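Local coordinates for protein transaminase (Arthrobacter sp., PDB 5G2P) that probably transfers amino groups between amines and keto compounds with S-selectivity, as a pyridoxal-5'-phosphate-dependent omega-transaminase of class III, at residues Q58-N63 and F275-K280; S194-Q199 and G243-P248; E250-I255 and Q285-Q290. One frame throughout, in Å; residues are numbered along the deposited sequence.

Contact 1 of 3, residues Q58-N63 and F275-K280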
ATOM      1  N   GLN B  58      24.241  10.740 -25.331  1.00 14.53           N
ATOM      2  CA  GLN B  58      24.171  10.499 -23.883  1.00 14.07           C
ATOM      3  C   GLN B  58      22.994   9.564 -23.537  1.00 14.95           C
ATOM      4  O   GLN B  58      23.164   8.318 -23.542  1.00 14.70           O
ATOM      5  CB  GLN B  58      24.176  11.804 -23.076  1.00 13.67           C
ATOM      6  CG  GLN B  58      25.537  12.533 -23.115  1.00 14.26           C
ATOM      7  CD  GLN B  58      26.696  11.655 -22.639  1.00 13.84           C
ATOM      8  OE1 GLN B  58      26.771  11.305 -21.470  1.00 14.09           O
ATOM      9  NE2 GLN B  58      27.585  11.270 -23.562  1.00 14.24           N
ATOM     10  N   LEU B  59      21.821  10.147 -23.269  1.00 13.84           N
ATOM     11  CA  LEU B  59      20.608   9.379 -23.006  1.00 14.79           C
ATOM     12  C   LEU B  59      19.503   9.910 -23.896  1.00 14.92           C
ATOM     13  O   LEU B  59      18.407  10.198 -23.407  1.00 14.43           O
ATOM     14  CB  LEU B  59      20.215   9.483 -21.516  1.00 14.93           C
ATOM     15  CG  LEU B  59      21.229   8.812 -20.557  1.00 16.39           C
ATOM     16  CD1 LEU B  59      20.943   9.110 -19.094  1.00 17.01           C
ATOM     17  CD2 LEU B  59      21.361   7.303 -20.771  1.00 16.99           C
ATOM     18  N   CYS B  60      19.814  10.072 -25.191  1.00 15.32           N
ATOM     19  CA  CYS B  60      18.905  10.697 -26.158  1.00 15.98           C
ATOM     20  C   CYS B  60      18.402  12.033 -25.615  1.00 14.81           C
ATOM     21  O   CYS B  60      17.206  12.352 -25.698  1.00 14.42           O
ATOM     22  CB  CYS B  60      17.743   9.757 -26.527  1.00 17.74           C
ATOM     23  SG  CYS B  60      18.258   8.423 -27.661  1.00 23.79           S
ATOM     24  N   CYS B  61      19.342  12.836 -25.121  1.00 14.32           N
ATOM     25  CA  CYS B  61      18.962  14.004 -24.320  1.00 14.16           C
ATOM     26  C   CYS B  61      19.773  15.264 -24.617  1.00 14.47           C
ATOM     27  O   CYS B  61      19.583  16.288 -23.946  1.00 13.72           O
ATOM     28  CB  CYS B  61      19.042  13.654 -22.836  1.00 13.45           C
ATOM     29  SG  CYS B  61      20.699  13.221 -22.247  1.00 14.69           S
ATOM     30  N   VAL B  62      20.642  15.208 -25.635  1.00 14.23           N
ATOM     31  CA  VAL B  62      21.431  16.384 -26.033  1.00 14.15           C
ATOM     32  C   VAL B  62      20.990  16.800 -27.448  1.00 14.99           C
ATOM     33  O   VAL B  62      21.797  16.820 -28.419  1.00 14.52           O
ATOM     34  CB  VAL B  62      22.960  16.136 -25.864  1.00 14.38           C
ATOM     35  CG1 VAL B  62      23.734  17.455 -25.865  1.00 14.48           C
ATOM     36  CG2 VAL B  62      23.252  15.410 -24.549  1.00 13.32           C
ATOM     37  N   ASN B  63      19.689  17.100 -27.559  1.00 14.46           N
ATOM     38  CA  ASN B  63      19.034  17.300 -28.858  1.00 15.43           C
ATOM     39  C   ASN B  63      19.705  18.381 -29.721  1.00 16.06           C
ATOM     40  O   ASN B  63      19.940  18.187 -30.926  1.00 16.86           O
ATOM     41  CB  ASN B  63      17.541  17.617 -28.691  1.00 14.06           C
ATOM     42  CG  ASN B  63      16.794  16.536 -27.919  1.00 14.57           C
ATOM     43  OD1 ASN B  63      17.375  15.838 -27.099  1.00 13.79           O
ATOM     44  ND2 ASN B  63      15.488  16.397 -28.187  1.00 14.00           N
ATOM     45  N   PHE B 275      10.633  17.485 -28.081  1.00 13.99           N
ATOM     46  CA  PHE B 275      11.566  18.477 -28.619  1.00 14.57           C
ATOM     47  C   PHE B 275      12.411  17.980 -29.794  1.00 15.13           C
ATOM     48  O   PHE B 275      13.655  18.016 -29.767  1.00 15.09           O
ATOM     49  CB  PHE B 275      12.380  19.108 -27.484  1.00 14.20           C
ATOM     50  CG  PHE B 275      11.505  19.819 -26.496  1.00 14.72           C
ATOM     51  CD1 PHE B 275      10.975  21.071 -26.807  1.00 15.19           C
ATOM     52  CD2 PHE B 275      11.118  19.193 -25.307  1.00 14.68           C
ATOM     53  CE1 PHE B 275      10.096  21.713 -25.925  1.00 15.76           C
ATOM     54  CE2 PHE B 275      10.228  19.814 -24.441  1.00 15.05           C
ATOM     55  CZ  PHE B 275       9.720  21.072 -24.748  1.00 15.01           C
ATOM     56  N   GLY B 276      11.701  17.509 -30.822  1.00 14.68           N
ATOM     57  CA  GLY B 276      12.305  17.240 -32.146  1.00 14.53           C
ATOM     58  C   GLY B 276      12.898  15.861 -32.333  1.00 15.05           C
ATOM     59  O   GLY B 276      13.240  15.477 -33.468  1.00 15.33           O
ATOM     60  N   ARG B 277      13.026  15.117 -31.226  1.00 15.36           N
ATOM     61  CA  ARG B 277      13.606  13.747 -31.195  1.00 15.70           C
ATOM     62  C   ARG B 277      13.060  12.820 -32.286  1.00 15.85           C
ATOM     63  O   ARG B 277      13.811  12.071 -32.888  1.00 16.08           O
ATOM     64  CB  ARG B 277      13.388  13.117 -29.803  1.00 15.02           C
ATOM     65  CG  ARG B 277      13.892  11.680 -29.607  1.00 14.89           C
ATOM     66  CD  ARG B 277      15.393  11.502 -29.894  1.00 14.98           C
ATOM     67  NE  ARG B 277      16.237  12.428 -29.148  1.00 14.23           N
ATOM     68  CZ  ARG B 277      17.531  12.637 -29.378  1.00 14.78           C
ATOM     69  NH1 ARG B 277      18.207  11.967 -30.328  1.00 14.54           N
ATOM     70  NH2 ARG B 277      18.168  13.521 -28.628  1.00 14.75           N
ATOM     71  N   THR B 278      11.758  12.892 -32.547  1.00 16.19           N
ATOM     72  CA  THR B 278      11.110  11.989 -33.479  1.00 16.28           C
ATOM     73  C   THR B 278      10.829  12.623 -34.857  1.00 17.10           C
ATOM     74  O   THR B 278      10.118  12.041 -35.658  1.00 16.94           O
ATOM     75  CB  THR B 278       9.795  11.439 -32.882  1.00 16.94           C
ATOM     76  OG1 THR B 278       8.799  12.479 -32.839  1.00 16.27           O
ATOM     77  CG2 THR B 278      10.042  10.885 -31.454  1.00 16.41           C
ATOM     78  N   GLY B 279      11.391  13.802 -35.130  1.00 17.94           N
ATOM     79  CA  GLY B 279      11.147  14.492 -36.411  1.00 18.43           C
ATOM     80  C   GLY B 279       9.823  15.260 -36.406  1.00 19.89           C
ATOM     81  O   GLY B 279       9.353  15.682 -37.453  1.00 20.52           O
ATOM     82  N   LYS B 280       9.229  15.416 -35.222  1.00 17.95           N
ATOM     83  CA  LYS B 280       8.111  16.316 -34.972  1.00 18.78           C
ATOM     84  C   LYS B 280       8.421  16.989 -33.631  1.00 17.34           C
ATOM     85  O   LYS B 280       9.369  16.567 -32.953  1.00 16.77           O
ATOM     86  CB  LYS B 280       6.778  15.560 -34.968  1.00 19.67           C
ATOM     87  CG  LYS B 280       6.006  15.837 -36.258  1.00 23.77           C
ATOM     88  CD  LYS B 280       5.432  14.592 -36.872  1.00 26.79           C
ATOM     89  CE  LYS B 280       4.142  14.847 -37.657  1.00 29.01           C
ATOM     90  NZ  LYS B 280       4.198  15.750 -38.848  1.00 27.82           N
TER
HETATM   91  O   HOH W   1      15.026  13.809 -26.894  1.00 15.36           O

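Contact 2 of 3, residues S194-Q199 and G243-P248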
ATOM      1  N   SER B 194       1.969  -3.922 -22.850  1.00 19.27           N
ATOM      2  CA  SER B 194       2.690  -3.163 -23.881  1.00 20.10           C
ATOM      3  C   SER B 194       1.915  -3.103 -25.220  1.00 20.00           C
ATOM      4  O   SER B 194       1.208  -4.058 -25.545  1.00 19.38           O
ATOM      5  CB  SER B 194       3.965  -3.937 -24.165  1.00 19.78           C
ATOM      6  OG  SER B 194       4.751  -3.224 -25.072  1.00 20.82           O
ATOM      7  N   SER B 195       2.081  -2.036 -26.008  1.00 19.30           N
ATOM      8  CA  SER B 195       1.614  -2.017 -27.416  1.00 20.48           C
ATOM      9  C   SER B 195       2.195  -3.193 -28.233  1.00 20.70           C
ATOM     10  O   SER B 195       1.609  -3.617 -29.222  1.00 22.75           O
ATOM     11  CB  SER B 195       2.024  -0.714 -28.112  1.00 20.04           C
ATOM     12  OG  SER B 195       3.421  -0.696 -28.369  1.00 18.81           O
ATOM     13  N   ASN B 196       3.347  -3.699 -27.804  1.00 21.22           N
ATOM     14  CA  ASN B 196       4.066  -4.775 -28.498  1.00 22.46           C
ATOM     15  C   ASN B 196       3.646  -6.201 -28.090  1.00 26.78           C
ATOM     16  O   ASN B 196       4.332  -7.160 -28.398  1.00 30.21           O
ATOM     17  CB  ASN B 196       5.583  -4.592 -28.323  1.00 19.92           C
ATOM     18  CG  ASN B 196       6.160  -3.603 -29.313  1.00 19.52           C
ATOM     19  OD1 ASN B 196       7.183  -3.882 -29.948  1.00 19.18           O
ATOM     20  ND2 ASN B 196       5.483  -2.448 -29.486  1.00 17.76           N
ATOM     21  N   THR B 197       2.512  -6.338 -27.423  1.00 30.04           N
ATOM     22  CA  THR B 197       1.982  -7.656 -27.048  1.00 32.62           C
ATOM     23  C   THR B 197       0.891  -8.112 -28.033  1.00 33.39           C
ATOM     24  O   THR B 197       0.298  -7.293 -28.740  1.00 37.80           O
ATOM     25  CB  THR B 197       1.466  -7.620 -25.585  1.00 34.52           C
ATOM     26  OG1 THR B 197       2.470  -7.024 -24.761  1.00 33.74           O
ATOM     27  CG2 THR B 197       1.203  -9.019 -25.043  1.00 36.20           C
ATOM     28  N   PHE B 198       0.660  -9.423 -28.083  1.00 32.01           N
ATOM     29  CA  PHE B 198      -0.354 -10.083 -28.933  1.00 32.16           C
ATOM     30  C   PHE B 198      -0.066  -9.970 -30.434  1.00 34.86           C
ATOM     31  O   PHE B 198      -0.705  -9.217 -31.178  1.00 33.74           O
ATOM     32  CB  PHE B 198      -1.788  -9.696 -28.527  1.00 29.62           C
ATOM     33  CG  PHE B 198      -2.005  -9.691 -27.033  1.00 27.03           C
ATOM     34  CD1 PHE B 198      -2.021 -10.887 -26.311  1.00 27.18           C
ATOM     35  CD2 PHE B 198      -2.159  -8.490 -26.344  1.00 26.09           C
ATOM     36  CE1 PHE B 198      -2.205 -10.890 -24.929  1.00 26.59           C
ATOM     37  CE2 PHE B 198      -2.346  -8.485 -24.968  1.00 24.87           C
ATOM     38  CZ  PHE B 198      -2.361  -9.685 -24.258  1.00 26.38           C
ATOM     39  N   GLN B 199       0.935 -10.732 -30.848  1.00 39.04           N
ATOM     40  CA  GLN B 199       1.342 -10.818 -32.241  1.00 44.33           C
ATOM     41  C   GLN B 199       1.054 -12.230 -32.716  1.00 46.81           C
ATOM     42  O   GLN B 199       1.170 -13.174 -31.936  1.00 48.37           O
ATOM     43  CB  GLN B 199       2.839 -10.540 -32.395  1.00 43.97           C
ATOM     44  CG  GLN B 199       3.402  -9.534 -31.406  1.00 44.37           C
ATOM     45  CD  GLN B 199       4.725  -8.954 -31.851  1.00 44.03           C
ATOM     46  OE1 GLN B 199       5.099  -9.066 -33.013  1.00 43.80           O
ATOM     47  NE2 GLN B 199       5.425  -8.297 -30.931  1.00 43.75           N
ATOM     48  N   GLY B 243      12.986   1.079 -22.714  1.00 15.98           N
ATOM     49  CA  GLY B 243      12.429  -0.246 -23.042  1.00 16.01           C
ATOM     50  C   GLY B 243      12.530  -0.591 -24.531  1.00 17.54           C
ATOM     51  O   GLY B 243      12.306  -1.737 -24.909  1.00 18.89           O
ATOM     52  N   SER B 244      12.809   0.411 -25.367  1.00 17.36           N
ATOM     53  CA  SER B 244      13.267   0.225 -26.747  1.00 17.79           C
ATOM     54  C   SER B 244      12.266  -0.495 -27.675  1.00 17.30           C
ATOM     55  O   SER B 244      12.557  -1.563 -28.223  1.00 17.38           O
ATOM     56  CB  SER B 244      14.643  -0.474 -26.743  1.00 17.57           C
ATOM     57  OG  SER B 244      15.551   0.226 -25.899  1.00 17.88           O
ATOM     58  N   THR B 245      11.091   0.102 -27.845  1.00 16.49           N
ATOM     59  CA  THR B 245      10.143  -0.393 -28.840  1.00 15.76           C
ATOM     60  C   THR B 245       9.552   0.768 -29.640  1.00 16.20           C
ATOM     61  O   THR B 245       9.666   1.951 -29.257  1.00 15.96           O
ATOM     62  CB  THR B 245       8.970  -1.162 -28.197  1.00 15.56           C
ATOM     63  OG1 THR B 245       8.149  -0.258 -27.422  1.00 15.51           O
ATOM     64  CG2 THR B 245       9.452  -2.325 -27.328  1.00 14.81           C
ATOM     65  N   MET B 246       8.876   0.404 -30.713  1.00 15.79           N
ATOM     66  CA  MET B 246       7.992   1.285 -31.462  1.00 16.65           C
ATOM     67  C   MET B 246       6.608   0.632 -31.486  1.00 16.72           C
ATOM     68  O   MET B 246       6.508  -0.582 -31.509  1.00 16.64           O
ATOM     69  CB  MET B 246       8.502   1.440 -32.918  1.00 16.00           C
ATOM     70  CG  MET B 246       9.729   2.338 -33.047  1.00 16.86           C
ATOM     71  SD  MET B 246       9.334   4.081 -32.785  1.00 17.40           S
ATOM     72  CE  MET B 246       8.520   4.477 -34.335  1.00 17.43           C
ATOM     73  N   PRO B 247       5.533   1.433 -31.492  1.00 17.44           N
ATOM     74  CA  PRO B 247       4.202   0.846 -31.430  1.00 18.14           C
ATOM     75  C   PRO B 247       3.642   0.456 -32.795  1.00 20.03           C
ATOM     76  O   PRO B 247       4.062   1.020 -33.811  1.00 19.50           O
ATOM     77  CB  PRO B 247       3.360   1.985 -30.849  1.00 17.80           C
ATOM     78  CG  PRO B 247       4.000   3.212 -31.408  1.00 18.27           C
ATOM     79  CD  PRO B 247       5.485   2.905 -31.386  1.00 18.22           C
ATOM     80  N   PRO B 248       2.667  -0.475 -32.817  1.00 21.58           N
ATOM     81  CA  PRO B 248       1.824  -0.544 -34.010  1.00 23.23           C
ATOM     82  C   PRO B 248       1.247   0.839 -34.270  1.00 23.87           C
ATOM     83  O   PRO B 248       0.894   1.555 -33.324  1.00 21.38           O
ATOM     84  CB  PRO B 248       0.703  -1.517 -33.622  1.00 23.03           C
ATOM     85  CG  PRO B 248       0.828  -1.740 -32.155  1.00 23.38           C
ATOM     86  CD  PRO B 248       2.241  -1.417 -31.768  1.00 22.19           C
TER
HETATM   87  O   HOH W   2       9.093  -2.418 -31.417  1.00 18.85           O

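Contact 3 of 3, residues E250-I255 and Q285-Q290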
ATOM      1  N   GLU B 250      -1.558   2.082 -35.028  1.00 24.76           N
ATOM      2  CA  GLU B 250      -2.892   2.445 -34.538  1.00 25.37           C
ATOM      3  C   GLU B 250      -2.980   2.548 -33.023  1.00 22.24           C
ATOM      4  O   GLU B 250      -3.980   3.015 -32.509  1.00 21.02           O
ATOM      5  CB  GLU B 250      -3.964   1.441 -35.004  1.00 27.34           C
ATOM      6  CG  GLU B 250      -3.810   1.041 -36.456  1.00 34.17           C
ATOM      7  CD  GLU B 250      -3.084  -0.288 -36.607  1.00 36.95           C
ATOM      8  OE1 GLU B 250      -1.853  -0.391 -36.368  1.00 35.27           O
ATOM      9  OE2 GLU B 250      -3.778  -1.253 -36.951  1.00 40.47           O
ATOM     10  N   TYR B 251      -1.936   2.114 -32.320  1.00 19.92           N
ATOM     11  CA  TYR B 251      -1.992   2.048 -30.872  1.00 18.05           C
ATOM     12  C   TYR B 251      -2.270   3.419 -30.239  1.00 17.81           C
ATOM     13  O   TYR B 251      -3.164   3.549 -29.404  1.00 18.01           O
ATOM     14  CB  TYR B 251      -0.701   1.400 -30.315  1.00 17.71           C
ATOM     15  CG  TYR B 251      -0.701   1.334 -28.800  1.00 17.44           C
ATOM     16  CD1 TYR B 251      -1.269   0.252 -28.130  1.00 17.17           C
ATOM     17  CD2 TYR B 251      -0.182   2.396 -28.042  1.00 17.63           C
ATOM     18  CE1 TYR B 251      -1.296   0.206 -26.733  1.00 17.78           C
ATOM     19  CE2 TYR B 251      -0.212   2.366 -26.657  1.00 17.72           C
ATOM     20  CZ  TYR B 251      -0.761   1.267 -26.005  1.00 17.50           C
ATOM     21  OH  TYR B 251      -0.795   1.249 -24.623  1.00 16.46           O
ATOM     22  N   VAL B 252      -1.510   4.445 -30.636  1.00 16.83           N
ATOM     23  CA  VAL B 252      -1.644   5.752 -30.007  1.00 16.73           C
ATOM     24  C   VAL B 252      -3.066   6.336 -30.217  1.00 17.33           C
ATOM     25  O   VAL B 252      -3.665   6.817 -29.261  1.00 17.03           O
ATOM     26  CB  VAL B 252      -0.508   6.731 -30.460  1.00 16.31           C
ATOM     27  CG1 VAL B 252      -0.757   8.140 -29.985  1.00 15.03           C
ATOM     28  CG2 VAL B 252       0.877   6.248 -29.981  1.00 16.56           C
ATOM     29  N   PRO B 253      -3.599   6.321 -31.457  1.00 17.16           N
ATOM     30  CA  PRO B 253      -4.971   6.857 -31.554  1.00 18.04           C
ATOM     31  C   PRO B 253      -5.978   5.995 -30.812  1.00 17.39           C
ATOM     32  O   PRO B 253      -6.930   6.521 -30.244  1.00 18.28           O
ATOM     33  CB  PRO B 253      -5.253   6.881 -33.071  1.00 18.42           C
ATOM     34  CG  PRO B 253      -3.918   6.832 -33.717  1.00 18.47           C
ATOM     35  CD  PRO B 253      -3.023   6.044 -32.787  1.00 18.04           C
ATOM     36  N   GLN B 254      -5.756   4.683 -30.781  1.00 17.76           N
ATOM     37  CA  GLN B 254      -6.701   3.799 -30.092  1.00 18.51           C
ATOM     38  C   GLN B 254      -6.711   4.004 -28.589  1.00 18.08           C
ATOM     39  O   GLN B 254      -7.768   3.957 -27.986  1.00 17.62           O
ATOM     40  CB  GLN B 254      -6.504   2.333 -30.451  1.00 18.87           C
ATOM     41  CG  GLN B 254      -6.932   2.050 -31.888  1.00 19.52           C
ATOM     42  CD  GLN B 254      -6.863   0.573 -32.253  1.00 21.00           C
ATOM     43  OE1 GLN B 254      -6.702  -0.304 -31.393  1.00 20.31           O
ATOM     44  NE2 GLN B 254      -6.999   0.293 -33.539  1.00 20.45           N
ATOM     45  N   ILE B 255      -5.546   4.265 -27.991  1.00 17.80           N
ATOM     46  CA  ILE B 255      -5.528   4.603 -26.575  1.00 17.35           C
ATOM     47  C   ILE B 255      -6.155   5.968 -26.309  1.00 16.71           C
ATOM     48  O   ILE B 255      -6.815   6.134 -25.293  1.00 18.18           O
ATOM     49  CB  ILE B 255      -4.101   4.536 -25.968  1.00 17.52           C
ATOM     50  CG1 ILE B 255      -3.594   3.079 -25.904  1.00 16.96           C
ATOM     51  CG2 ILE B 255      -4.062   5.214 -24.607  1.00 18.22           C
ATOM     52  CD1 ILE B 255      -4.286   2.132 -24.898  1.00 16.82           C
ATOM     53  N   GLN B 285       2.559  13.759 -32.027  1.00 18.00           N
ATOM     54  CA  GLN B 285       2.119  14.541 -33.187  1.00 18.12           C
ATOM     55  C   GLN B 285       2.171  13.753 -34.493  1.00 19.67           C
ATOM     56  O   GLN B 285       1.635  14.192 -35.514  1.00 20.91           O
ATOM     57  CB  GLN B 285       2.914  15.848 -33.291  1.00 17.24           C
ATOM     58  CG  GLN B 285       2.558  16.811 -32.171  1.00 18.23           C
ATOM     59  CD  GLN B 285       3.401  18.073 -32.169  1.00 18.78           C
ATOM     60  OE1 GLN B 285       4.589  18.050 -32.532  1.00 19.13           O
ATOM     61  NE2 GLN B 285       2.783  19.190 -31.787  1.00 17.73           N
ATOM     62  N   HIS B 286       2.825  12.594 -34.453  1.00 19.12           N
ATOM     63  CA  HIS B 286       2.825  11.660 -35.566  1.00 19.98           C
ATOM     64  C   HIS B 286       1.476  10.991 -35.716  1.00 20.99           C
ATOM     65  O   HIS B 286       1.227  10.394 -36.756  1.00 21.54           O
ATOM     66  CB  HIS B 286       3.840  10.569 -35.324  1.00 19.68           C
ATOM     67  CG  HIS B 286       5.249  11.015 -35.480  1.00 21.04           C
ATOM     68  ND1 HIS B 286       5.857  11.149 -36.717  1.00 21.17           N
ATOM     69  CD2 HIS B 286       6.186  11.334 -34.558  1.00 19.74           C
ATOM     70  CE1 HIS B 286       7.108  11.538 -36.542  1.00 20.30           C
ATOM     71  NE2 HIS B 286       7.325  11.661 -35.244  1.00 20.99           N
ATOM     72  N   TYR B 287       0.616  11.105 -34.699  1.00 19.38           N
ATOM     73  CA  TYR B 287      -0.577  10.244 -34.589  1.00 20.06           C
ATOM     74  C   TYR B 287      -1.942  10.927 -34.657  1.00 21.22           C
ATOM     75  O   TYR B 287      -2.952  10.262 -34.514  1.00 23.44           O
ATOM     76  CB  TYR B 287      -0.482   9.353 -33.326  1.00 18.50           C
ATOM     77  CG  TYR B 287       0.760   8.466 -33.373  1.00 20.53           C
ATOM     78  CD1 TYR B 287       0.799   7.352 -34.211  1.00 19.59           C
ATOM     79  CD2 TYR B 287       1.909   8.790 -32.650  1.00 19.07           C
ATOM     80  CE1 TYR B 287       1.925   6.564 -34.311  1.00 21.17           C
ATOM     81  CE2 TYR B 287       3.059   8.004 -32.754  1.00 20.00           C
ATOM     82  CZ  TYR B 287       3.049   6.892 -33.577  1.00 20.40           C
ATOM     83  OH  TYR B 287       4.144   6.100 -33.697  1.00 20.97           O
ATOM     84  N   GLY B 288      -1.978  12.239 -34.834  1.00 23.02           N
ATOM     85  CA  GLY B 288      -3.238  12.954 -35.034  1.00 25.20           C
ATOM     86  C   GLY B 288      -4.102  13.101 -33.797  1.00 25.30           C
ATOM     87  O   GLY B 288      -5.320  13.257 -33.900  1.00 24.63           O
ATOM     88  N   VAL B 289      -3.467  13.056 -32.631  1.00 24.61           N
ATOM     89  CA  VAL B 289      -4.159  13.108 -31.347  1.00 24.52           C
ATOM     90  C   VAL B 289      -3.552  14.211 -30.489  1.00 24.30           C
ATOM     91  O   VAL B 289      -2.519  14.795 -30.834  1.00 25.11           O
ATOM     92  CB  VAL B 289      -4.028  11.777 -30.566  1.00 25.70           C
ATOM     93  CG1 VAL B 289      -4.677  10.626 -31.321  1.00 25.12           C
ATOM     94  CG2 VAL B 289      -2.566  11.461 -30.277  1.00 26.83           C
ATOM     95  N   GLN B 290      -4.183  14.468 -29.355  1.00 23.41           N
ATOM     96  CA  GLN B 290      -3.678  15.454 -28.410  1.00 23.57           C
ATOM     97  C   GLN B 290      -3.863  14.896 -26.989  1.00 20.22           C
ATOM     98  O   GLN B 290      -4.938  14.389 -26.673  1.00 19.78           O
ATOM     99  CB  GLN B 290      -4.422  16.789 -28.605  1.00 26.80           C
ATOM    100  CG  GLN B 290      -4.303  17.384 -30.016  1.00 31.58           C
ATOM    101  CD  GLN B 290      -5.033  18.727 -30.186  1.00 37.81           C
ATOM    102  OE1 GLN B 290      -4.770  19.484 -31.131  1.00 41.13           O
ATOM    103  NE2 GLN B 290      -5.943  19.031 -29.265  1.00 39.71           N
TER

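Contact 1 of 3, residues Q58-N63 and F275-K280
Asn63 and Arg277 are the closest backbone pair, their CA atoms 6.9 Å apart, where the loop that follows the short, weakly bonded helix 57-60 meets a type I beta turn running from Gly276 to Gly279. Two side chains, one from each segment, bridge the gap. The amide of Asn63 works in both directions: ND2 gives a hydrogen bond of 2.9 Å to Phe275 O, and OD1 takes a weak one from Arg277 NH2. Phe275 O lies almost in the amide plane of Asn63, yet ND2 itself sits well above the plane of that carbonyl, 48° out of it. Amide and guanidinium are turned nearly perpendicular, their planes 87° apart. Arg277 starts with CG anti to the backbone N (chi1 178°), then bends at chi2 and chi3, and this fold of the chain brings one face of its guanidinium under Cys60, whose CA stands 3.8 Å above the plane, offset toward the rim. The segment of Arg277 belongs to the long connection between strands 265-269 and 293-296 of the central seven-stranded sheet of this fold type I, class III aminotransferase; the helix 57-60 comes from the N-terminal part of the chain. A water in the guanidinium plane accepts from Arg277 NE at 2.9 Å and also from Asn63 ND2, and it probably donates to Cys60 O, though other acceptors compete for its protons. The guanidinium is also engaged outside the two segments, NH2 with Asn57 OD1 and NH1 with the carbonyls of Leu386 and Ala445. Phe84 of the second subunit packs against Cys61 and Val62.

Contact 2 of 3, residues S194-Q199 and G243-P248
Asn196 and Thr245 approach from opposite directions, the amide of the one meeting the beta carbon and methyl of the other: Asn196 OD1 stands 3.7 Å from Thr245 CB. The nitrogen end of the same amide makes the direct bond across the contact, Asn196 ND2 to Met246 O, 2.9 Å long and nearly straight at 175°. That acceptor lies within the amide plane, although the donor rises 45° out of the carbonyl plane. Ser195 OG, also in the plane of the amide, takes a second bond from ND2, and a water gives a proton to Asn196 OD1 at 2.8 Å while accepting from Met246 N. Amide rotation is thus fixed from both ends. Ser195 holds its OG between its own N and carbonyl carbon (chi1 72°), which lays the hydroxyl against Pro247, 3.5 Å from Pro247 CA. Beside it, Pro248 CD packs 3.4 Å from Ser195 O. The hydroxyl of Thr245 is bound to Gln240 OE1, and Phe198 stacks on Phe198 of the third subunit. Segment 194-199 folds as a type I beta turn from Ser194 to Thr197, reinforced by an ST turn in which Ser194 OG accepts from Asn196 N. The Asn196 amide and the Ser195 packing thus join two loops that follow parallel strands, 231-236 and the edge strand 189-192, with strand 140-144 between them, in the central sheet of the large domain of a fold type I aminotransferase.

Contact 3 of 3, residues E250-I255 and Q285-Q290
The first turn of helix 251-262 faces the loop that leads into strand 293-296, and the two backbones come nearest at Pro253 and Val289, with CA atoms 6.3 Å apart. Within the helix, Gln254 N bonds to Glu250 O and Ile255 N to Tyr251 O. The contact itself is apolar and centres on Val252, which meets the Tyr287 side chain at about a right angle. Its CG2 methyl sits over the ring face, 3.9 Å from the centroid of the Tyr287 ring and 14° off the normal, a CH-pi contact; the other branch, CG1, reaches back to the root of the tyrosine, 3.6 Å from Tyr287 CB. With Val252 CG1 anti to the backbone N (chi1 171°), both methyls are presented to the tyrosine at once. The opposite face of the tyrosine is covered by CB of its own neighbour His286, so the ring is sandwiched between the helix and its own loop. Replacing Tyr287 by an alanine would probably deprive Val252 CG2 of the ring it lies on and open a gap between the helix and the loop. Val289 closes the other end: Val289 CG2 meets Val252 CG1 at 3.8 Å. Val289 CG1 lies equally far from Pro253 CA. The proline ring also packs on the loop, with Pro253 CG 3.7 Å from Tyr287 O. Trp266 of strand 265-269 touches both Val252 and Val289, placing the cluster on the sheet side of the helix. Helix 251-262 leads by a short connection to strand 265-269, completing a beta-alpha-beta crossover from the adjacent parallel strand 231-236 of the large-domain sheet, and the 285-290 loop leads to the next parallel strand, 293-296.

In the fold
Contacts 1 and 3 cross along the chain and touch directly: Thr278 OG1 and His286 NE2, 2.9 Å apart, are probably hydrogen-bonded, and Lys280 packs against Gln285 and His286. Contact 2 meets contact 3 through Ser195 CB, 3.4 Å from Tyr251 CD1, and through Pro247 CG beside the Tyr287 hydroxyl. Contacts 1 and 2 do not touch; their nearest atoms are about 7 Å apart and their centres about 20 Å. Contact 3 is therefore the link between the other two. The side chain nearest a bound pyridoxal-5'-phosphate is about 7 Å from it in contact 1 (Cys61), about 11 Å in contact 2 (Thr245) and about 13 Å in contact 3 (Val252). Cys61 also touches Lys298 of the cofactor pocket.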